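Local coordinates for protein succinate dehydrogenase subunit A (Mycolicibacterium smegmatis MC2 51, PDB 6LUM) that probably oxidises succinate to fumarate, serving as the FAD-carrying flavoprotein subunit of a membrane-bound respiratory succinate dehydrogenase complex, at residues A53-V58 with E89-V94; W65-T70 with D81-M86; L95-M100 with L144-Q149; H195-V200 with H422-M427; R550-Y555 with L567-V572. All blocks are in the same frame, centred on the assembly; numbering follows the deposited sequence.

Interaction 1: residues A53-V58 with E89-V94; sequences AALANV and EAIDAV
The peptide carbonyl of A54 is the flat group that meets the helix here, and it meets a hydrocarbon branch: its O lies 3.2 Å from CG1 of I91. Around it, apolar side chains of the loop 53-58 settle on helix 89-94. I91 is turned with CG1 beside its backbone N (chi1 -71°), which hands CG1 to the A54 carbonyl and leaves CG2 for L55. I91 CG2 is 3.8 Å from L55 CD2, the two side chains running antiparallel alongside one another. V94 splits its branches: CG2 sits 3.7 Å from A53 CB, and CG1 is 4.0 Å from L55 CD1. A54 is the centre of an inverse gamma turn, which bends the loop where it passes I91. L55 and V94 both also touch C133 of strand 132-133, and A90 leans on L402 of helix 399-421. With neither a charge nor a polar bond joining the two segments, attachment here probably rests on the shape fit and burial of methyl groups.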
# COMPACT_ATOMS: atom_id res chain seq x y z
N ALA D 53 35.23 -14.48 -11.76
CA ALA D 53 34.34 -15.63 -11.79
C ALA D 53 34.39 -16.22 -13.19
O ALA D 53 34.63 -15.50 -14.17
CB ALA D 53 32.91 -15.26 -11.42
N ALA D 54 34.17 -17.53 -13.28
CA ALA D 54 34.21 -18.23 -14.56
C ALA D 54 32.80 -18.22 -15.15
O ALA D 54 32.05 -19.19 -15.07
CB ALA D 54 34.74 -19.64 -14.38
N LEU D 55 32.45 -17.09 -15.75
CA LEU D 55 31.17 -16.95 -16.43
C LEU D 55 31.24 -17.31 -17.90
O LEU D 55 30.26 -17.81 -18.45
CB LEU D 55 30.65 -15.51 -16.30
CG LEU D 55 30.26 -14.94 -14.95
CD1 LEU D 55 29.89 -13.48 -15.11
CD2 LEU D 55 29.10 -15.71 -14.35
N ALA D 56 32.38 -17.06 -18.54
CA ALA D 56 32.59 -17.35 -19.96
C ALA D 56 31.55 -16.64 -20.82
O ALA D 56 30.68 -17.25 -21.45
CB ALA D 56 32.58 -18.87 -20.21
N ASN D 57 31.64 -15.31 -20.81
CA ASN D 57 30.83 -14.46 -21.67
C ASN D 57 31.59 -13.96 -22.88
O ASN D 57 31.04 -13.94 -23.98
CB ASN D 57 30.28 -13.27 -20.89
CG ASN D 57 29.09 -13.63 -20.05
OD1 ASN D 57 28.52 -12.79 -19.36
ND2 ASN D 57 28.69 -14.89 -20.10
N VAL D 58 32.85 -13.56 -22.72
CA VAL D 58 33.66 -13.12 -23.85
C VAL D 58 34.62 -14.21 -24.32
O VAL D 58 35.13 -14.12 -25.45
CB VAL D 58 34.44 -11.84 -23.51
CG1 VAL D 58 33.50 -10.79 -22.95
CG2 VAL D 58 35.57 -12.13 -22.54
N GLU D 89 30.55 -21.71 -6.40
CA GLU D 89 29.54 -20.76 -5.95
C GLU D 89 29.84 -19.34 -6.40
O GLU D 89 28.98 -18.47 -6.30
CB GLU D 89 29.41 -20.80 -4.43
CG GLU D 89 29.02 -22.14 -3.88
CD GLU D 89 28.19 -22.04 -2.62
OE1 GLU D 89 27.80 -20.91 -2.26
OE2 GLU D 89 27.93 -23.08 -1.98
N ALA D 90 31.05 -19.10 -6.91
CA ALA D 90 31.43 -17.77 -7.35
C ALA D 90 30.63 -17.35 -8.56
O ALA D 90 30.26 -16.17 -8.70
CB ALA D 90 32.91 -17.75 -7.69
N ILE D 91 30.39 -18.29 -9.46
CA ILE D 91 29.55 -17.96 -10.62
C ILE D 91 28.23 -17.33 -10.16
O ILE D 91 27.86 -16.21 -10.57
CB ILE D 91 29.30 -19.20 -11.50
CG1 ILE D 91 30.57 -19.60 -12.24
CG2 ILE D 91 28.19 -18.92 -12.48
CD1 ILE D 91 31.41 -20.62 -11.53
N ASP D 92 27.51 -18.02 -9.28
CA ASP D 92 26.21 -17.54 -8.85
C ASP D 92 26.33 -16.34 -7.91
O ASP D 92 25.39 -15.55 -7.82
CB ASP D 92 25.44 -18.68 -8.17
CG ASP D 92 23.95 -18.46 -8.16
OD1 ASP D 92 23.50 -17.30 -8.07
OD2 ASP D 92 23.20 -19.46 -8.24
N ALA D 93 27.46 -16.18 -7.23
CA ALA D 93 27.67 -14.97 -6.44
C ALA D 93 27.69 -13.73 -7.32
O ALA D 93 26.99 -12.74 -7.03
CB ALA D 93 28.98 -15.08 -5.65
N VAL D 94 28.47 -13.76 -8.39
CA VAL D 94 28.49 -12.62 -9.31
C VAL D 94 27.11 -12.41 -9.93
O VAL D 94 26.63 -11.27 -10.05
CB VAL D 94 29.55 -12.81 -10.40
CG1 VAL D 94 29.35 -11.80 -11.50
CG2 VAL D 94 30.92 -12.65 -9.81

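Interaction 2: residues W65-T70 with D81-M86; sequences WHTFDT and DAVEIM
T67 is the first residue of helix 65-70 to reach across, laying its methyl CG2 3.7 Å from V83 CG1. Its OG1 stands beside the backbone N (chi1 -66°), which puts CG2 anti to that N, and the hydroxyl turns back to bond the carbonyl O of W63, one turn earlier in the same helix. One turn on, T70 repeats the pattern. Its CB is 3.7 Å from the same V83 CG1, so this one methyl is wedged between two threonines. T70 CG2 also comes within 4.4 Å of M86 CE, at the end of a side chain stretched out as far as its sulfur. The hydroxyl OG1 of T70 bonds H66 O at 2.9 Å, arriving above the carbonyl plane, and that oxygen takes the backbone N-H of T70 as well. A glycine at T70 would probably leave V83 CG1 with a gap on one side and M86 CE without its methyl neighbour, besides costing H66 O its second donor. Beyond the pair, T70 and M86 both touch N399 of helix 399-421, and the side chain of M86 is about 9 Å from the FAD. The short axes pass 9.3 Å apart with their directions at 139°. Joined by a short connection, helices 63-73 and 80-100 thus form a roughly antiparallel helical hairpin within the FAD-binding domain.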
# COMPACT_ATOMS: atom_id res chain seq x y z
N TRP D 65 39.71 -24.53 -14.13
CA TRP D 65 40.94 -23.78 -14.33
C TRP D 65 41.08 -22.69 -13.28
O TRP D 65 42.18 -22.42 -12.79
CB TRP D 65 40.98 -23.19 -15.74
CG TRP D 65 40.70 -24.21 -16.82
CD1 TRP D 65 40.97 -25.54 -16.77
CD2 TRP D 65 40.09 -23.97 -18.09
NE1 TRP D 65 40.57 -26.15 -17.93
CE2 TRP D 65 40.02 -25.21 -18.76
CE3 TRP D 65 39.59 -22.84 -18.73
CZ2 TRP D 65 39.49 -25.33 -20.04
CZ3 TRP D 65 39.08 -22.97 -20.00
CH2 TRP D 65 39.02 -24.21 -20.64
N HIS D 66 39.96 -22.08 -12.89
CA HIS D 66 39.96 -21.14 -11.78
C HIS D 66 40.42 -21.81 -10.49
O HIS D 66 41.24 -21.25 -9.75
CB HIS D 66 38.56 -20.55 -11.60
CG HIS D 66 38.52 -19.34 -10.72
ND1 HIS D 66 37.38 -18.96 -10.04
CD2 HIS D 66 39.46 -18.43 -10.41
CE1 HIS D 66 37.63 -17.86 -9.36
NE2 HIS D 66 38.89 -17.52 -9.56
N THR D 67 39.90 -22.99 -10.21
CA THR D 67 40.28 -23.72 -9.01
C THR D 67 41.76 -24.05 -9.01
O THR D 67 42.45 -23.89 -8.00
CB THR D 67 39.44 -24.98 -8.88
OG1 THR D 67 38.07 -24.62 -8.65
CG2 THR D 67 39.91 -25.81 -7.72
N PHE D 68 42.27 -24.51 -10.15
CA PHE D 68 43.69 -24.82 -10.21
C PHE D 68 44.53 -23.57 -10.00
O PHE D 68 45.58 -23.62 -9.35
CB PHE D 68 44.07 -25.47 -11.54
CG PHE D 68 45.56 -25.55 -11.75
CD1 PHE D 68 46.28 -26.59 -11.22
CD2 PHE D 68 46.23 -24.58 -12.47
CE1 PHE D 68 47.64 -26.67 -11.40
CE2 PHE D 68 47.58 -24.65 -12.66
CZ PHE D 68 48.29 -25.70 -12.12
N ASP D 69 44.10 -22.44 -10.56
CA ASP D 69 44.91 -21.24 -10.45
C ASP D 69 44.90 -20.70 -9.02
O ASP D 69 45.93 -20.24 -8.52
CB ASP D 69 44.44 -20.18 -11.43
CG ASP D 69 45.57 -19.39 -12.00
OD1 ASP D 69 45.46 -18.96 -13.17
OD2 ASP D 69 46.59 -19.21 -11.30
N THR D 70 43.75 -20.78 -8.35
CA THR D 70 43.69 -20.44 -6.93
C THR D 70 44.62 -21.33 -6.12
O THR D 70 45.41 -20.84 -5.30
CB THR D 70 42.26 -20.57 -6.41
OG1 THR D 70 41.38 -19.81 -7.24
CG2 THR D 70 42.17 -20.07 -5.00
N ASP D 81 38.91 -28.35 -0.80
CA ASP D 81 37.46 -28.35 -0.64
C ASP D 81 36.91 -26.93 -0.63
O ASP D 81 35.93 -26.62 -1.32
CB ASP D 81 37.06 -29.08 0.64
CG ASP D 81 37.89 -28.67 1.84
OD1 ASP D 81 38.67 -27.70 1.73
OD2 ASP D 81 37.77 -29.31 2.90
N ALA D 82 37.55 -26.05 0.13
CA ALA D 82 37.11 -24.67 0.22
C ALA D 82 37.28 -23.95 -1.11
O ALA D 82 36.42 -23.16 -1.50
CB ALA D 82 37.87 -23.95 1.32
N VAL D 83 38.38 -24.22 -1.82
CA VAL D 83 38.61 -23.57 -3.10
C VAL D 83 37.54 -23.99 -4.11
O VAL D 83 36.98 -23.16 -4.84
CB VAL D 83 40.02 -23.89 -3.62
CG1 VAL D 83 40.20 -23.31 -4.99
CG2 VAL D 83 41.04 -23.35 -2.68
N GLU D 84 37.27 -25.30 -4.17
CA GLU D 84 36.19 -25.82 -4.99
C GLU D 84 34.88 -25.11 -4.71
O GLU D 84 34.20 -24.64 -5.64
CB GLU D 84 36.04 -27.31 -4.71
CG GLU D 84 34.89 -27.99 -5.43
CD GLU D 84 34.77 -29.45 -5.05
OE1 GLU D 84 35.59 -29.93 -4.23
OE2 GLU D 84 33.84 -30.11 -5.55
N ILE D 85 34.49 -25.05 -3.44
CA ILE D 85 33.22 -24.43 -3.09
C ILE D 85 33.21 -22.98 -3.52
O ILE D 85 32.23 -22.48 -4.08
CB ILE D 85 32.94 -24.59 -1.58
CG1 ILE D 85 32.75 -26.06 -1.24
CG2 ILE D 85 31.71 -23.81 -1.19
CD1 ILE D 85 32.54 -26.31 0.22
N MET D 86 34.32 -22.27 -3.29
CA MET D 86 34.37 -20.86 -3.63
C MET D 86 34.12 -20.63 -5.10
O MET D 86 33.34 -19.76 -5.47
CB MET D 86 35.70 -20.23 -3.23
CG MET D 86 35.71 -18.74 -3.49
SD MET D 86 37.22 -17.86 -3.09
CE MET D 86 38.23 -18.26 -4.50

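Interaction 3: residues L95-M100 with L144-Q149; sequences LDLEKM and LQTLYQ
M100 and L97, from the C-terminal part of helix 80-100, pack on T146 and L147 of helix 139-153 in an apolar helix-helix contact of the Rossmann-type FAD-binding domain. The short axes approach to 10.2 Å with an angle of 64°, and a crossing this steep confines the touch to a few side chains. T146 presents its methyl: with OG1 beside the backbone N (chi1 -61°), CG2 stands anti to that N and lies 3.9 Å from M100 CB. Its hydroxyl serves its own helix instead, bonding the carbonyl O of M142. L97 reaches in with one methyl, CD2, 4.3 Å from CD2 of L147. N150 spans the backbones at this point, its ND2 bonding T146 O and, more weakly, M100 O. Behind the contact, L147 rests on M19 of helix 16-28, which follows the probable glycine-rich dinucleotide turn, and its side chain is about 8 Å from the FAD. Farther round, L95 and Q145 pack against T155 and C174 of subunit B, so both helices also border the neighbouring subunit. The M100 chain bends at its last torsion (chi3 -56°), which brings CE to 3.7 Å from L147 CD2, where the two side chains meet obliquely.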
# COMPACT_ATOMS: atom_id res chain seq x y z
N LEU D 95 26.44 -13.50 -10.32
CA LEU D 95 25.13 -13.33 -10.93
C LEU D 95 24.13 -12.72 -9.96
O LEU D 95 23.29 -11.90 -10.35
CB LEU D 95 24.61 -14.67 -11.46
CG LEU D 95 25.31 -15.19 -12.71
CD1 LEU D 95 24.50 -16.30 -13.33
CD2 LEU D 95 25.56 -14.09 -13.71
N ASP D 96 24.19 -13.08 -8.68
CA ASP D 96 23.23 -12.51 -7.74
C ASP D 96 23.56 -11.07 -7.39
O ASP D 96 22.65 -10.28 -7.11
CB ASP D 96 23.14 -13.33 -6.47
CG ASP D 96 21.83 -13.14 -5.75
OD1 ASP D 96 21.55 -13.89 -4.79
OD2 ASP D 96 21.06 -12.23 -6.14
N LEU D 97 24.84 -10.70 -7.37
CA LEU D 97 25.17 -9.29 -7.26
C LEU D 97 24.56 -8.51 -8.41
O LEU D 97 23.95 -7.45 -8.21
CB LEU D 97 26.68 -9.09 -7.23
CG LEU D 97 27.31 -8.99 -5.86
CD1 LEU D 97 28.77 -8.75 -6.06
CD2 LEU D 97 26.70 -7.87 -5.07
N GLU D 98 24.69 -9.03 -9.63
CA GLU D 98 24.11 -8.34 -10.78
C GLU D 98 22.59 -8.28 -10.70
O GLU D 98 21.98 -7.30 -11.15
CB GLU D 98 24.54 -9.01 -12.07
CG GLU D 98 24.51 -8.11 -13.27
CD GLU D 98 23.11 -7.88 -13.79
OE1 GLU D 98 22.25 -8.75 -13.55
OE2 GLU D 98 22.86 -6.84 -14.42
N LYS D 99 21.97 -9.31 -10.16
CA LYS D 99 20.52 -9.29 -10.05
C LYS D 99 20.02 -8.49 -8.86
O LYS D 99 18.81 -8.25 -8.77
CB LYS D 99 19.98 -10.72 -9.98
CG LYS D 99 20.02 -11.45 -11.30
CD LYS D 99 19.36 -12.81 -11.19
CE LYS D 99 20.19 -13.74 -10.34
NZ LYS D 99 19.42 -14.94 -9.93
N MET D 100 20.89 -8.10 -7.94
CA MET D 100 20.50 -7.20 -6.86
C MET D 100 20.56 -5.74 -7.26
O MET D 100 20.08 -4.89 -6.51
CB MET D 100 21.39 -7.42 -5.63
CG MET D 100 20.85 -8.44 -4.65
SD MET D 100 21.61 -8.39 -3.02
CE MET D 100 23.32 -8.60 -3.44
N LEU D 144 29.63 -2.48 -2.36
CA LEU D 144 29.20 -1.97 -1.06
C LEU D 144 27.90 -1.20 -1.17
O LEU D 144 27.01 -1.36 -0.33
CB LEU D 144 30.30 -1.09 -0.49
CG LEU D 144 30.45 -0.87 1.01
CD1 LEU D 144 30.52 -2.17 1.72
CD2 LEU D 144 31.70 -0.11 1.22
N GLN D 145 27.76 -0.35 -2.19
CA GLN D 145 26.52 0.38 -2.36
C GLN D 145 25.35 -0.55 -2.62
O GLN D 145 24.26 -0.34 -2.10
CB GLN D 145 26.64 1.38 -3.49
CG GLN D 145 27.59 2.51 -3.23
CD GLN D 145 27.01 3.58 -2.34
OE1 GLN D 145 25.82 3.84 -2.37
NE2 GLN D 145 27.87 4.21 -1.55
N THR D 146 25.56 -1.60 -3.42
CA THR D 146 24.48 -2.53 -3.72
C THR D 146 24.04 -3.28 -2.47
O THR D 146 22.84 -3.42 -2.21
CB THR D 146 24.94 -3.50 -4.79
OG1 THR D 146 25.26 -2.77 -5.97
CG2 THR D 146 23.86 -4.47 -5.08
N LEU D 147 25.00 -3.77 -1.69
CA LEU D 147 24.65 -4.48 -0.47
C LEU D 147 23.96 -3.56 0.52
O LEU D 147 23.01 -3.97 1.20
CB LEU D 147 25.90 -5.10 0.14
CG LEU D 147 26.54 -6.13 -0.78
CD1 LEU D 147 27.87 -6.56 -0.25
CD2 LEU D 147 25.63 -7.31 -0.91
N TYR D 148 24.38 -2.30 0.60
CA TYR D 148 23.74 -1.38 1.52
C TYR D 148 22.34 -1.02 1.07
O TYR D 148 21.43 -0.89 1.89
CB TYR D 148 24.58 -0.12 1.69
CG TYR D 148 23.97 0.85 2.66
CD1 TYR D 148 23.59 0.45 3.92
CD2 TYR D 148 23.78 2.17 2.31
CE1 TYR D 148 23.04 1.33 4.80
CE2 TYR D 148 23.22 3.05 3.18
CZ TYR D 148 22.85 2.62 4.42
OH TYR D 148 22.30 3.51 5.30
N GLN D 149 22.14 -0.84 -0.23
CA GLN D 149 20.80 -0.56 -0.74
C GLN D 149 19.87 -1.73 -0.50
O GLN D 149 18.68 -1.53 -0.23
CB GLN D 149 20.87 -0.22 -2.22
CG GLN D 149 21.59 1.06 -2.51
CD GLN D 149 22.06 1.13 -3.93
OE1 GLN D 149 21.87 0.21 -4.71
NE2 GLN D 149 22.70 2.23 -4.28

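Interaction 4: residues H195-V200 with H422-M427; sequences HAKAIV and HNFVDM
K197 and F424 meet where the chain passes from strand 191-195 of the mixed sheet into strand 198-201, a strand of the Rossmann-type parallel sheet. The lysine runs almost fully extended beyond CG, at about a right angle to the phenylalanine. CG lies over one face of the F424 ring, displaced toward its rim, and farther along K197 CE comes 3.4 Å from F424 CE1. At the ring edge, near its plane, H195 O lies 3.5 Å from F424 CE2. H195 itself touches M427, the two side chains crossing at about a right angle.

Outside this first shell, K197 NZ is held by a hydrogen bond to A419 O, near the C-terminal end of helix 399-421, with D8 a long, weak ion-pair partner. The lysine's amino group thus points to the end of the helix from which the loop 422-427 departs, while its methylenes meet the aromatic ring. R6 forms a cation-pi contact with F424, and H422 stacks on Y418. Backbone hydrogen bonds tie H195 to H5 and Y7, and K197 to D8, fixing this connection against the N-terminal part of the chain. At the other end of the contact, the imidazole is met obliquely by M427, whose CB lies 3.3 Å from H195 CE1.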
# COMPACT_ATOMS: atom_id res chain seq x y z
N HIS D 195 22.46 -9.82 23.69
CA HIS D 195 22.38 -11.25 23.91
C HIS D 195 21.75 -11.89 22.69
O HIS D 195 20.67 -11.50 22.26
CB HIS D 195 21.59 -11.57 25.18
CG HIS D 195 22.45 -11.61 26.40
ND1 HIS D 195 23.31 -12.65 26.67
CD2 HIS D 195 22.61 -10.72 27.41
CE1 HIS D 195 23.96 -12.41 27.79
NE2 HIS D 195 23.55 -11.25 28.26
N ALA D 196 22.45 -12.86 22.12
CA ALA D 196 22.05 -13.42 20.84
C ALA D 196 22.12 -14.93 20.90
O ALA D 196 22.62 -15.52 21.85
CB ALA D 196 22.93 -12.90 19.72
N LYS D 197 21.59 -15.56 19.86
CA LYS D 197 21.79 -16.99 19.69
C LYS D 197 23.00 -17.28 18.82
O LYS D 197 23.84 -18.11 19.19
CB LYS D 197 20.55 -17.64 19.08
CG LYS D 197 19.31 -17.48 19.92
CD LYS D 197 18.11 -17.99 19.18
CE LYS D 197 16.85 -17.37 19.71
NZ LYS D 197 15.66 -17.81 18.96
N ALA D 198 23.12 -16.61 17.68
CA ALA D 198 24.28 -16.74 16.81
C ALA D 198 24.98 -15.40 16.71
O ALA D 198 24.37 -14.35 16.90
CB ALA D 198 23.87 -17.22 15.43
N ILE D 199 26.28 -15.44 16.42
CA ILE D 199 27.11 -14.26 16.30
C ILE D 199 28.00 -14.43 15.08
O ILE D 199 28.72 -15.43 14.98
CB ILE D 199 27.97 -14.04 17.56
CG1 ILE D 199 27.09 -13.92 18.79
CG2 ILE D 199 28.82 -12.81 17.42
CD1 ILE D 199 27.87 -13.76 20.05
N VAL D 200 27.98 -13.46 14.17
CA VAL D 200 28.81 -13.48 12.98
C VAL D 200 29.85 -12.38 13.10
O VAL D 200 29.53 -11.25 13.44
CB VAL D 200 27.98 -13.30 11.70
CG1 VAL D 200 28.79 -13.65 10.48
CG2 VAL D 200 26.73 -14.15 11.76
N HIS D 422 17.65 -23.25 17.65
CA HIS D 422 17.94 -23.36 19.07
C HIS D 422 17.24 -22.25 19.86
O HIS D 422 16.39 -21.53 19.34
CB HIS D 422 19.44 -23.35 19.30
CG HIS D 422 20.15 -24.48 18.62
ND1 HIS D 422 20.03 -24.72 17.27
CD2 HIS D 422 20.99 -25.42 19.10
CE1 HIS D 422 20.77 -25.77 16.95
NE2 HIS D 422 21.36 -26.21 18.04
N ASN D 423 17.59 -22.13 21.13
CA ASN D 423 16.97 -21.17 22.04
C ASN D 423 18.04 -20.42 22.82
O ASN D 423 19.21 -20.83 22.86
CB ASN D 423 16.02 -21.87 23.02
CG ASN D 423 14.63 -22.04 22.46
OD1 ASN D 423 14.11 -23.15 22.39
ND2 ASN D 423 14.01 -20.94 22.05
N PHE D 424 17.64 -19.32 23.44
CA PHE D 424 18.55 -18.55 24.27
C PHE D 424 19.13 -19.43 25.36
O PHE D 424 18.43 -20.27 25.94
CB PHE D 424 17.83 -17.35 24.89
CG PHE D 424 17.70 -16.18 23.96
CD1 PHE D 424 16.71 -16.14 23.01
CD2 PHE D 424 18.57 -15.12 24.06
CE1 PHE D 424 16.60 -15.06 22.17
CE2 PHE D 424 18.46 -14.05 23.22
CZ PHE D 424 17.47 -14.02 22.27
N VAL D 425 20.41 -19.26 25.65
CA VAL D 425 21.09 -20.22 26.52
C VAL D 425 21.08 -19.74 27.96
O VAL D 425 20.39 -20.31 28.80
CB VAL D 425 22.52 -20.48 26.03
CG1 VAL D 425 23.31 -21.21 27.08
CG2 VAL D 425 22.49 -21.30 24.75
N ASP D 426 21.80 -18.66 28.24
CA ASP D 426 22.03 -18.16 29.60
C ASP D 426 22.67 -16.79 29.50
O ASP D 426 22.69 -16.17 28.43
CB ASP D 426 22.90 -19.11 30.43
CG ASP D 426 22.12 -20.25 31.06
OD1 ASP D 426 20.95 -20.03 31.45
OD2 ASP D 426 22.67 -21.36 31.17
N MET D 427 23.18 -16.31 30.63
CA MET D 427 23.99 -15.11 30.70
C MET D 427 24.84 -15.17 31.97
O MET D 427 24.33 -15.51 33.04
CB MET D 427 23.11 -13.86 30.65
CG MET D 427 22.07 -13.71 31.76
SD MET D 427 22.67 -12.90 33.25
CE MET D 427 22.86 -11.22 32.65

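Interaction 5: residues R550-Y555 with L567-V572; sequences RHTMAY and LDYKPV
R550 lays its guanidinium flat over one face of the Y569 ring, the planes 26° apart; a bend in the arginine chain at chi3 (-55°) folds the group over the ring. R550 CZ stands 4.1 Å from the centroid of the Y569 ring in a cation-pi contact, with NH2 above its middle. T552 runs alongside Y569 on the same face of the antiparallel hairpin, pointing the same way, and its CG2 meets L567 CD2 at 3.6 Å. On the face carrying M553 and K570 these two cross obliquely, with M553 SD 3.7 Å from K570 CB; the lysine's amino end goes on to a salt bridge with E235. D568 and Y555 stand at about a right angle: D568 CB lies at the ring edge in its plane, and OD1 is salt-bridged to R566. Four backbone bonds hold the register. M553 and D568 exchange two, D568 N giving to M553 O at 2.9 Å, and H551 and K570 the others. A serine in place of Y569 removes the aromatic face under the R550 guanidinium, which would probably be set free to turn. The hairpin thus appears to combine a regular backbone ladder with varied partners for its charges: an aromatic face for R550, opposite charges for D568 and K570.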
# COMPACT_ATOMS: atom_id res chain seq x y z
N ARG D 550 51.55 -27.26 6.91
CA ARG D 550 50.42 -27.27 7.83
C ARG D 550 50.12 -25.84 8.24
O ARG D 550 51.00 -24.98 8.25
CB ARG D 550 50.71 -28.13 9.06
CG ARG D 550 50.91 -29.59 8.77
CD ARG D 550 51.69 -30.28 9.86
NE ARG D 550 52.96 -29.61 10.11
CZ ARG D 550 53.89 -30.07 10.93
NH1 ARG D 550 53.69 -31.20 11.59
NH2 ARG D 550 55.02 -29.40 11.10
N HIS D 551 48.86 -25.59 8.58
CA HIS D 551 48.50 -24.30 9.15
C HIS D 551 49.03 -24.21 10.57
O HIS D 551 49.03 -25.19 11.31
CB HIS D 551 46.99 -24.13 9.16
CG HIS D 551 46.36 -24.10 7.81
ND1 HIS D 551 46.68 -23.16 6.86
CD2 HIS D 551 45.41 -24.89 7.25
CE1 HIS D 551 45.97 -23.38 5.77
NE2 HIS D 551 45.19 -24.42 5.98
N THR D 552 49.51 -23.03 10.94
CA THR D 552 49.92 -22.76 12.30
C THR D 552 48.74 -22.20 13.07
O THR D 552 48.01 -21.34 12.57
CB THR D 552 51.07 -21.76 12.33
OG1 THR D 552 52.20 -22.29 11.63
CG2 THR D 552 51.47 -21.46 13.75
N MET D 553 48.54 -22.68 14.29
CA MET D 553 47.46 -22.19 15.14
C MET D 553 48.06 -21.73 16.46
O MET D 553 48.91 -22.41 17.03
CB MET D 553 46.41 -23.27 15.36
CG MET D 553 45.80 -23.75 14.07
SD MET D 553 44.30 -24.70 14.29
CE MET D 553 43.19 -23.42 14.81
N ALA D 554 47.63 -20.57 16.93
CA ALA D 554 48.19 -19.95 18.11
C ALA D 554 47.11 -19.76 19.16
O ALA D 554 46.01 -19.29 18.83
CB ALA D 554 48.83 -18.60 17.77
N TYR D 555 47.42 -20.14 20.39
CA TYR D 555 46.53 -19.99 21.54
C TYR D 555 47.20 -19.10 22.57
O TYR D 555 48.40 -19.23 22.84
CB TYR D 555 46.20 -21.33 22.19
CG TYR D 555 45.63 -22.38 21.28
CD1 TYR D 555 46.45 -23.17 20.50
CD2 TYR D 555 44.27 -22.60 21.23
CE1 TYR D 555 45.93 -24.13 19.68
CE2 TYR D 555 43.74 -23.57 20.41
CZ TYR D 555 44.58 -24.32 19.64
OH TYR D 555 44.06 -25.29 18.81
N LEU D 567 51.77 -22.81 20.24
CA LEU D 567 51.59 -23.06 18.82
C LEU D 567 51.30 -24.53 18.58
O LEU D 567 52.09 -25.40 18.97
CB LEU D 567 52.82 -22.62 18.04
CG LEU D 567 53.15 -21.13 18.06
CD1 LEU D 567 54.58 -20.93 17.66
CD2 LEU D 567 52.24 -20.38 17.12
N ASP D 568 50.17 -24.81 17.95
CA ASP D 568 49.80 -26.13 17.47
C ASP D 568 49.73 -26.10 15.95
O ASP D 568 49.87 -25.05 15.32
CB ASP D 568 48.46 -26.57 18.07
CG ASP D 568 48.54 -26.79 19.57
OD1 ASP D 568 47.47 -26.92 20.20
OD2 ASP D 568 49.66 -26.84 20.12
N TYR D 569 49.50 -27.27 15.36
CA TYR D 569 49.48 -27.39 13.91
C TYR D 569 48.17 -28.01 13.46
O TYR D 569 47.58 -28.83 14.15
CB TYR D 569 50.65 -28.22 13.42
CG TYR D 569 51.90 -27.41 13.22
CD1 TYR D 569 52.87 -27.35 14.21
CD2 TYR D 569 52.10 -26.69 12.06
CE1 TYR D 569 54.02 -26.60 14.03
CE2 TYR D 569 53.24 -25.94 11.87
CZ TYR D 569 54.19 -25.90 12.85
OH TYR D 569 55.32 -25.15 12.65
N LYS D 570 47.74 -27.62 12.27
CA LYS D 570 46.50 -28.09 11.69
C LYS D 570 46.79 -28.62 10.29
O LYS D 570 47.45 -27.94 9.49
CB LYS D 570 45.47 -26.97 11.64
CG LYS D 570 44.23 -27.27 10.86
CD LYS D 570 43.28 -26.09 10.94
CE LYS D 570 41.95 -26.39 10.31
NZ LYS D 570 41.15 -25.14 10.18
N PRO D 571 46.34 -29.83 9.95
CA PRO D 571 46.65 -30.38 8.63
C PRO D 571 45.87 -29.69 7.52
O PRO D 571 44.74 -29.24 7.72
CB PRO D 571 46.25 -31.84 8.76
CG PRO D 571 45.16 -31.83 9.77
CD PRO D 571 45.54 -30.76 10.75
N VAL D 572 46.48 -29.61 6.35
CA VAL D 572 45.88 -29.00 5.18
C VAL D 572 45.21 -30.08 4.34
O VAL D 572 45.79 -31.14 4.10
CB VAL D 572 46.92 -28.21 4.36
CG1 VAL D 572 48.09 -29.08 4.01
CG2 VAL D 572 46.28 -27.67 3.10

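How the interactions relate
Helix 80-100 runs through interactions 1, 2 and 3, successive parts of it meeting the helix 65-70, the loop 53-58 and the helix 144-149. Interaction 1 lies between the other two, its centre 13 Å from that of interaction 2 and 15 Å from that of interaction 3, and it touches interaction 3 through L55 CD2 and L95 CD2, 3.9 Å apart. Side chains of all three come within about 8 to 11 Å of the bound FAD. Interaction 4, with 195-200 in the FAD-binding domain, stands apart, its nearest atoms about 13 Å from interaction 3. Interaction 5 belongs to the C-terminal region of the flavoprotein, yet approaches interaction 2 to about 7 Å between nearest atoms.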